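Local coordinates for protein NDP-N-acetyl-D-galactosaminuronic acid dehydrogenase (Methanosarcina mazei Go1, PDB 3G79) that probably oxidises UDP-N-acetyl-D-mannosamine to UDP-N-acetyl-D-mannosaminuronate, using two molecules of NAD+ for each sugar nucleotide, at residues D406-E409 and E410-N414; S428-A432 and D433-K437; K437-K441 and A442-I446. One frame throughout, in Å; residues are numbered along the deposited sequence.

Contact 1: residues D406-E409 and E410-N414; sequences DNLE and EVVRN
Asn407 and Glu410 meet at the start of a short helix, 408-412, where the chain runs unbroken from the cap into about a turn and a half. The backbone evidence is a set of i to i+4 bonds: Val412 N donates to Leu408 O at 2.7 Å, Arg413 N reaches Glu409 O at 2.8 Å, and Val411 N makes a weak one to Asn407 O. Arg413 is the first residue to leave helical torsions. Asn407 is the N-cap: its OD1 accepts from Glu410 N at 3.1 Å, the N-H...O angle being 143° and the donor standing well above the carbonyl plane. The Asn407 amide and the Glu410 carboxylate are turned 69° apart, and the two side chains cross at about a right angle, with Asn407 ND2 3.1 Å from Glu410 CG. With an alanine here in place of Asn407, OD1 is gone and Glu410 N would probably keep just a weak bond to the backbone O of the cap residue, leaving the first turn less firmly held.

On the inner flank Leu408 and Val412 point the same way, with Leu408 CD2 3.6 Å from Val412 CG2. Val412 CG2 is put there because it sits beside the backbone N, anti to the carbonyl carbon, while CG1 takes the place anti to N. These side chains rest on strand 355-359 of the parallel sheet in the UDP-binding domain, and Leu408 also meets Trp434 of helix 432-439. Glu409 and Arg413 are one turn apart; Glu409 bends at chi2 (-79°) to bring its carboxylate to the extended Arg413 chain. The two flat groups are moderately inclined, and the salt bridge uses one oxygen at the guanidinium edge, Glu409 OE1 lying 2.8 Å from Arg413 NH2.

Contact 2: residues S428-A432 and D433-K437; sequences SSLKA and DWAKK
Lys431 O is gripped by two amides of the following turn, both weakly: Trp434 N at 3.2 Å with a bent N-H...O angle of 126°, and Ala435 N at 3.3 Å with a nearly straight one of 172°. The bifurcated acceptor marks the N-terminus of helix 432-439, with Lys431 at the N-cap. The next carbonyl makes the firmer i to i+4 bond, Lys436 N to Ala432 O at 2.9 Å, and the regular helix proceeds from there.

Two side chains from the loop approach Trp434. Leu430 crosses the indole at about a right angle, its CD1 lying 3.9 Å from Trp434 CE3 and 4.1 Å from Ala435 CB, so one methyl touches both the ring and the Ala435 methyl. That branch is delivered by a chi1 of -178°, which sets CG opposite the backbone N. Lys431 comes obliquely to the pyrrole part of the same ring on an extended chain, its NZ 3.8 Å from Trp434 CD1. Trp434 itself reaches away from the loop to Leu408 and Glu409 of helix 408-412.

Polar ties run outside the two segments. Asp433 OD1 forms a salt bridge with Lys461, and Lys436 NZ donates to Lys461 O, while the backbone Ala432 N donates to Glu457 OE1. Two weak bonds at the cap, one sound bond behind it, and one methyl and one lysine amine beside the indole suggest that this helix start probably relies on packing about Trp434 as well as on backbone bonding, and on polar ties to helix 455-459 and Lys461 just beyond it.

Contact 3: residues K437-K441 and A442-I446; sequences KVSAK and ANPVI
Ser439 and Pro444 face each other across the turn that joins helix 432-439 to strand 445-448, a helix-to-strand connection of the parallel alpha/beta UDP-binding domain. Ser439 OG comes obliquely to the CB-CG side of the proline ring, 3.3 Å from Pro444 CB and 3.6 Å from Pro444 CG. Its chi1 of 79° places OG between the backbone N and the carbonyl carbon, where the carbonyls Ala440 O and Lys436 O are both in hydrogen-bonding positions and would have to share the single hydroxyl proton. Ala440 leaves the helix with positive phi (55°), turning the chain aside.

Lys441 CB stands over the same face of the ring that Ser439 OG approaches, 4.0 Å from Pro444 CB. The lysine chain then bends away at chi2 and chi3, taking NZ to Asn414 O. Across the bend itself a weak bond links Asn443 N to Lys441 O at 3.4 Å, and Asn443 ND2 donates to Gly462 O. With so little bonding between the two segments, the turn's shape seems to rest on proline packing and on polar partners held elsewhere in the domain.

In the fold
Along the chain, contact 1 comes first, forming helix 408-412 between strands 404-405 and 417-420. Contact 2 follows in series, opening helix 432-439 after the loop from helix 425-428, and contact 3 takes up its end at the shared Lys437 and turns into strand 445-448. None encloses or crosses another; each is a local turn. In space, however, they converge, with centres 10 to 12 Å apart. Leu408 CD1 lies 3.8 Å from Leu430 CD1, joining contacts 1 and 2, while Asn414 N and Val438 O, 3.1 Å apart, probably bond between contacts 1 and 3. Together they tie two neighbouring helices to the parallel sheet of the UDP-binding domain.

Contact 1: residues D406-E409 and E410-N414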
loop_
_atom_site.group_PDB
_atom_site.type_symbol
_atom_site.label_atom_id
_atom_site.label_comp_id
_atom_site.label_asym_id
_atom_site.label_seq_id
_atom_site.Cartn_x
_atom_site.Cartn_y
_atom_site.Cartn_z
ATOM N N ASP A 406 36.055 8.227 5.313
ATOM C CA ASP A 406 35.814 9.185 4.234
ATOM C C ASP A 406 36.235 8.633 2.856
ATOM O O ASP A 406 35.484 8.753 1.892
ATOM C CB ASP A 406 36.569 10.502 4.523
ATOM C CG ASP A 406 37.769 10.299 5.475
ATOM O OD1 ASP A 406 37.533 9.967 6.664
ATOM O OD2 ASP A 406 38.949 10.444 5.051
ATOM N N ASN A 407 37.417 8.018 2.756
ATOM C CA ASN A 407 37.980 7.730 1.420
ATOM C C ASN A 407 37.751 6.318 0.860
ATOM O O ASN A 407 38.140 5.294 1.438
ATOM C CB ASN A 407 39.415 8.313 1.223
ATOM C CG ASN A 407 40.526 7.274 1.308
ATOM O OD1 ASN A 407 40.934 6.709 0.292
ATOM N ND2 ASN A 407 41.043 7.048 2.512
ATOM N N LEU A 408 37.059 6.322 -0.276
ATOM C CA LEU A 408 36.566 5.143 -0.943
ATOM C C LEU A 408 37.719 4.211 -1.257
ATOM O O LEU A 408 37.639 3.012 -0.995
ATOM C CB LEU A 408 35.856 5.559 -2.230
ATOM C CG LEU A 408 34.530 4.900 -2.610
ATOM C CD1 LEU A 408 34.360 4.849 -4.116
ATOM C CD2 LEU A 408 34.397 3.540 -2.012
ATOM N N GLU A 409 38.792 4.793 -1.795
ATOM C CA GLU A 409 39.984 4.080 -2.265
ATOM C C GLU A 409 40.529 3.153 -1.186
ATOM O O GLU A 409 40.823 1.975 -1.442
ATOM C CB GLU A 409 41.059 5.094 -2.713
ATOM C CG GLU A 409 42.192 4.556 -3.614
ATOM C CD GLU A 409 43.292 3.790 -2.861
ATOM O OE1 GLU A 409 43.565 4.094 -1.677
ATOM O OE2 GLU A 409 43.901 2.872 -3.469
ATOM N N GLU A 410 40.664 3.668 0.030
ATOM C CA GLU A 410 41.316 2.844 1.035
ATOM C C GLU A 410 40.375 1.709 1.435
ATOM O O GLU A 410 40.787 0.577 1.599
ATOM C CB GLU A 410 41.934 3.678 2.197
ATOM C CG GLU A 410 41.084 4.037 3.398
ATOM C CD GLU A 410 41.939 4.541 4.598
ATOM O OE1 GLU A 410 41.488 4.383 5.762
ATOM O OE2 GLU A 410 43.059 5.084 4.378
ATOM N N VAL A 411 39.092 2.026 1.511
ATOM C CA VAL A 411 38.063 1.040 1.806
ATOM C C VAL A 411 37.960 -0.036 0.723
ATOM O O VAL A 411 37.850 -1.213 1.030
ATOM C CB VAL A 411 36.723 1.705 2.028
ATOM C CG1 VAL A 411 35.625 0.653 2.049
ATOM C CG2 VAL A 411 36.756 2.479 3.330
ATOM N N VAL A 412 38.044 0.366 -0.534
ATOM C CA VAL A 412 37.870 -0.572 -1.631
ATOM C C VAL A 412 39.135 -1.346 -1.992
ATOM O O VAL A 412 39.047 -2.452 -2.522
ATOM C CB VAL A 412 37.238 0.128 -2.859
ATOM C CG1 VAL A 412 37.404 -0.671 -4.141
ATOM C CG2 VAL A 412 35.818 0.338 -2.603
ATOM N N ARG A 413 40.308 -0.797 -1.683
ATOM C CA ARG A 413 41.546 -1.456 -2.101
ATOM C C ARG A 413 41.701 -2.857 -1.521
ATOM O O ARG A 413 41.490 -3.075 -0.332
ATOM C CB ARG A 413 42.793 -0.574 -1.892
ATOM C CG ARG A 413 43.549 -0.746 -0.605
ATOM C CD ARG A 413 44.925 -0.141 -0.746
ATOM N NE ARG A 413 45.412 0.325 0.548
ATOM C CZ ARG A 413 45.386 1.594 0.957
ATOM N NH1 ARG A 413 45.854 1.910 2.161
ATOM N NH2 ARG A 413 44.912 2.554 0.165
ATOM N N ASN A 414 42.006 -3.803 -2.404
ATOM C CA ASN A 414 42.200 -5.208 -2.035
ATOM C C ASN A 414 40.930 -5.966 -1.585
ATOM O O ASN A 414 41.007 -7.093 -1.105
ATOM C CB ASN A 414 43.350 -5.325 -1.020
ATOM C CG ASN A 414 44.669 -4.818 -1.591
ATOM O OD1 ASN A 414 44.913 -4.941 -2.790
ATOM N ND2 ASN A 414 45.516 -4.237 -0.746
#

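Contact 2: residues S428-A432 and D433-K437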
loop_
_atom_site.group_PDB
_atom_site.type_symbol
_atom_site.label_atom_id
_atom_site.label_comp_id
_atom_site.label_asym_id
_atom_site.label_seq_id
_atom_site.Cartn_x
_atom_site.Cartn_y
_atom_site.Cartn_z
ATOM N N SER A 428 26.582 6.020 -7.003
ATOM C CA SER A 428 25.960 6.020 -8.337
ATOM C C SER A 428 26.970 6.433 -9.407
ATOM O O SER A 428 26.803 6.109 -10.592
ATOM C CB SER A 428 24.726 6.939 -8.369
ATOM O OG SER A 428 23.672 6.353 -9.141
ATOM N N SER A 429 28.019 7.141 -8.975
ATOM C CA SER A 429 29.099 7.534 -9.861
ATOM C C SER A 429 30.220 6.497 -9.899
ATOM O O SER A 429 31.075 6.560 -10.778
ATOM C CB SER A 429 29.626 8.927 -9.509
ATOM O OG SER A 429 30.224 8.927 -8.233
ATOM N N LEU A 430 30.209 5.519 -8.990
ATOM C CA LEU A 430 31.224 4.451 -9.008
ATOM C C LEU A 430 31.325 3.781 -10.381
ATOM O O LEU A 430 30.349 3.197 -10.888
ATOM C CB LEU A 430 30.963 3.402 -7.908
ATOM C CG LEU A 430 31.956 2.235 -7.738
ATOM C CD1 LEU A 430 33.263 2.662 -7.088
ATOM C CD2 LEU A 430 31.355 1.112 -6.946
ATOM N N LYS A 431 32.513 3.859 -10.971
ATOM C CA LYS A 431 32.762 3.305 -12.308
ATOM C C LYS A 431 33.493 1.958 -12.220
ATOM O O LYS A 431 34.405 1.790 -11.390
ATOM C CB LYS A 431 33.518 4.318 -13.208
ATOM C CG LYS A 431 34.243 5.444 -12.450
ATOM C CD LYS A 431 35.472 5.996 -13.210
ATOM C CE LYS A 431 36.378 6.849 -12.278
ATOM N NZ LYS A 431 37.846 6.824 -12.639
ATOM N N ALA A 432 33.084 1.006 -13.065
ATOM C CA ALA A 432 33.598 -0.358 -12.984
ATOM C C ALA A 432 35.142 -0.463 -12.989
ATOM O O ALA A 432 35.716 -1.120 -12.125
ATOM C CB ALA A 432 32.976 -1.252 -14.091
ATOM N N ASP A 433 35.793 0.180 -13.957
ATOM C CA ASP A 433 37.252 0.167 -14.105
ATOM C C ASP A 433 37.972 0.390 -12.793
ATOM O O ASP A 433 38.899 -0.345 -12.428
ATOM C CB ASP A 433 37.701 1.324 -15.004
ATOM C CG ASP A 433 37.474 1.070 -16.449
ATOM O OD1 ASP A 433 37.349 -0.106 -16.832
ATOM O OD2 ASP A 433 37.417 2.076 -17.202
ATOM N N TRP A 434 37.533 1.445 -12.121
ATOM C CA TRP A 434 38.181 1.966 -10.946
ATOM C C TRP A 434 38.079 0.973 -9.801
ATOM O O TRP A 434 39.081 0.639 -9.174
ATOM C CB TRP A 434 37.557 3.304 -10.564
ATOM C CG TRP A 434 38.288 3.997 -9.512
ATOM C CD1 TRP A 434 39.319 4.876 -9.676
ATOM C CD2 TRP A 434 38.060 3.899 -8.100
ATOM N NE1 TRP A 434 39.751 5.336 -8.445
ATOM C CE2 TRP A 434 38.997 4.747 -7.464
ATOM C CE3 TRP A 434 37.160 3.182 -7.312
ATOM C CZ2 TRP A 434 39.055 4.896 -6.073
ATOM C CZ3 TRP A 434 37.219 3.333 -5.934
ATOM C CH2 TRP A 434 38.160 4.185 -5.330
ATOM N N ALA A 435 36.875 0.488 -9.549
ATOM C CA ALA A 435 36.655 -0.483 -8.472
ATOM C C ALA A 435 37.394 -1.769 -8.776
ATOM O O ALA A 435 37.928 -2.413 -7.870
ATOM C CB ALA A 435 35.164 -0.749 -8.263
ATOM N N LYS A 436 37.439 -2.134 -10.052
ATOM C CA LYS A 436 38.165 -3.317 -10.468
ATOM C C LYS A 436 39.639 -3.173 -10.149
ATOM O O LYS A 436 40.255 -4.102 -9.643
ATOM C CB LYS A 436 38.000 -3.566 -11.962
ATOM C CG LYS A 436 38.081 -5.041 -12.367
ATOM C CD LYS A 436 39.471 -5.456 -12.750
ATOM C CE LYS A 436 39.540 -6.963 -13.071
ATOM N NZ LYS A 436 38.752 -7.316 -14.297
ATOM N N LYS A 437 40.211 -2.017 -10.453
ATOM C CA LYS A 437 41.647 -1.875 -10.255
ATOM C C LYS A 437 41.998 -1.638 -8.793
ATOM O O LYS A 437 42.954 -2.212 -8.293
ATOM C CB LYS A 437 42.308 -0.884 -11.244
ATOM C CG LYS A 437 42.162 0.623 -10.987
ATOM C CD LYS A 437 42.015 1.428 -12.322
ATOM C CE LYS A 437 42.812 0.802 -13.505
ATOM N NZ LYS A 437 42.053 0.810 -14.806
#

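Contact 3: residues K437-K441 and A442-I446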
loop_
_atom_site.group_PDB
_atom_site.type_symbol
_atom_site.label_atom_id
_atom_site.label_comp_id
_atom_site.label_asym_id
_atom_site.label_seq_id
_atom_site.Cartn_x
_atom_site.Cartn_y
_atom_site.Cartn_z
ATOM N N LYS A 437 40.211 -2.017 -10.453
ATOM C CA LYS A 437 41.647 -1.875 -10.255
ATOM C C LYS A 437 41.998 -1.638 -8.793
ATOM O O LYS A 437 42.954 -2.212 -8.293
ATOM C CB LYS A 437 42.308 -0.884 -11.244
ATOM C CG LYS A 437 42.162 0.623 -10.987
ATOM C CD LYS A 437 42.015 1.428 -12.322
ATOM C CE LYS A 437 42.812 0.802 -13.505
ATOM N NZ LYS A 437 42.053 0.810 -14.806
ATOM N N VAL A 438 41.208 -0.840 -8.093
ATOM C CA VAL A 438 41.481 -0.621 -6.694
ATOM C C VAL A 438 41.272 -1.908 -5.897
ATOM O O VAL A 438 42.129 -2.292 -5.116
ATOM C CB VAL A 438 40.649 0.500 -6.172
ATOM C CG1 VAL A 438 40.870 0.635 -4.698
ATOM C CG2 VAL A 438 41.061 1.787 -6.867
ATOM N N SER A 439 40.158 -2.601 -6.115
ATOM C CA SER A 439 39.976 -3.897 -5.476
ATOM C C SER A 439 41.126 -4.819 -5.895
ATOM O O SER A 439 41.545 -5.700 -5.134
ATOM C CB SER A 439 38.611 -4.529 -5.827
ATOM O OG SER A 439 38.597 -5.135 -7.120
ATOM N N ALA A 440 41.667 -4.585 -7.096
ATOM C CA ALA A 440 42.555 -5.558 -7.734
ATOM C C ALA A 440 41.681 -6.821 -7.718
ATOM O O ALA A 440 40.534 -6.743 -7.271
ATOM C CB ALA A 440 43.865 -5.717 -6.947
ATOM N N LYS A 441 42.126 -7.949 -8.242
ATOM C CA LYS A 441 41.301 -9.175 -8.158
ATOM C C LYS A 441 41.121 -10.019 -9.403
ATOM O O LYS A 441 41.492 -11.210 -9.414
ATOM C CB LYS A 441 39.962 -8.935 -7.512
ATOM C CG LYS A 441 39.847 -9.502 -6.126
ATOM C CD LYS A 441 41.093 -9.274 -5.275
ATOM C CE LYS A 441 40.666 -8.856 -3.916
ATOM N NZ LYS A 441 41.719 -9.031 -2.928
ATOM N N ALA A 442 40.569 -9.446 -10.453
ATOM C CA ALA A 442 40.307 -10.263 -11.643
ATOM C C ALA A 442 38.828 -10.496 -11.702
ATOM O O ALA A 442 38.152 -9.981 -12.587
ATOM C CB ALA A 442 41.051 -11.598 -11.591
ATOM N N ASN A 443 38.310 -11.236 -10.737
ATOM C CA ASN A 443 36.879 -11.305 -10.594
ATOM C C ASN A 443 36.425 -10.769 -9.265
ATOM O O ASN A 443 36.112 -11.563 -8.357
ATOM C CB ASN A 443 36.404 -12.721 -10.779
ATOM C CG ASN A 443 36.663 -13.226 -12.167
ATOM O OD1 ASN A 443 37.176 -14.323 -12.338
ATOM N ND2 ASN A 443 36.315 -12.435 -13.172
ATOM N N PRO A 444 36.392 -9.424 -9.135
ATOM C CA PRO A 444 35.847 -8.852 -7.930
ATOM C C PRO A 444 34.345 -8.938 -7.928
ATOM O O PRO A 444 33.689 -8.987 -8.987
ATOM C CB PRO A 444 36.303 -7.398 -7.960
ATOM C CG PRO A 444 36.635 -7.100 -9.332
ATOM C CD PRO A 444 36.731 -8.382 -10.118
ATOM N N VAL A 445 33.833 -8.971 -6.704
ATOM C CA VAL A 445 32.455 -9.214 -6.406
ATOM C C VAL A 445 31.855 -7.877 -5.994
ATOM O O VAL A 445 32.422 -7.198 -5.131
ATOM C CB VAL A 445 32.400 -10.245 -5.276
ATOM C CG1 VAL A 445 31.165 -10.048 -4.403
ATOM C CG2 VAL A 445 32.489 -11.707 -5.848
ATOM N N ILE A 446 30.754 -7.481 -6.654
ATOM C CA ILE A 446 29.926 -6.331 -6.248
ATOM C C ILE A 446 28.498 -6.796 -5.950
ATOM O O ILE A 446 27.897 -7.459 -6.768
ATOM C CB ILE A 446 29.950 -5.146 -7.312
ATOM C CG1 ILE A 446 29.116 -3.949 -6.861
ATOM C CG2 ILE A 446 29.409 -5.556 -8.656
ATOM C CD1 ILE A 446 29.920 -2.811 -6.389
#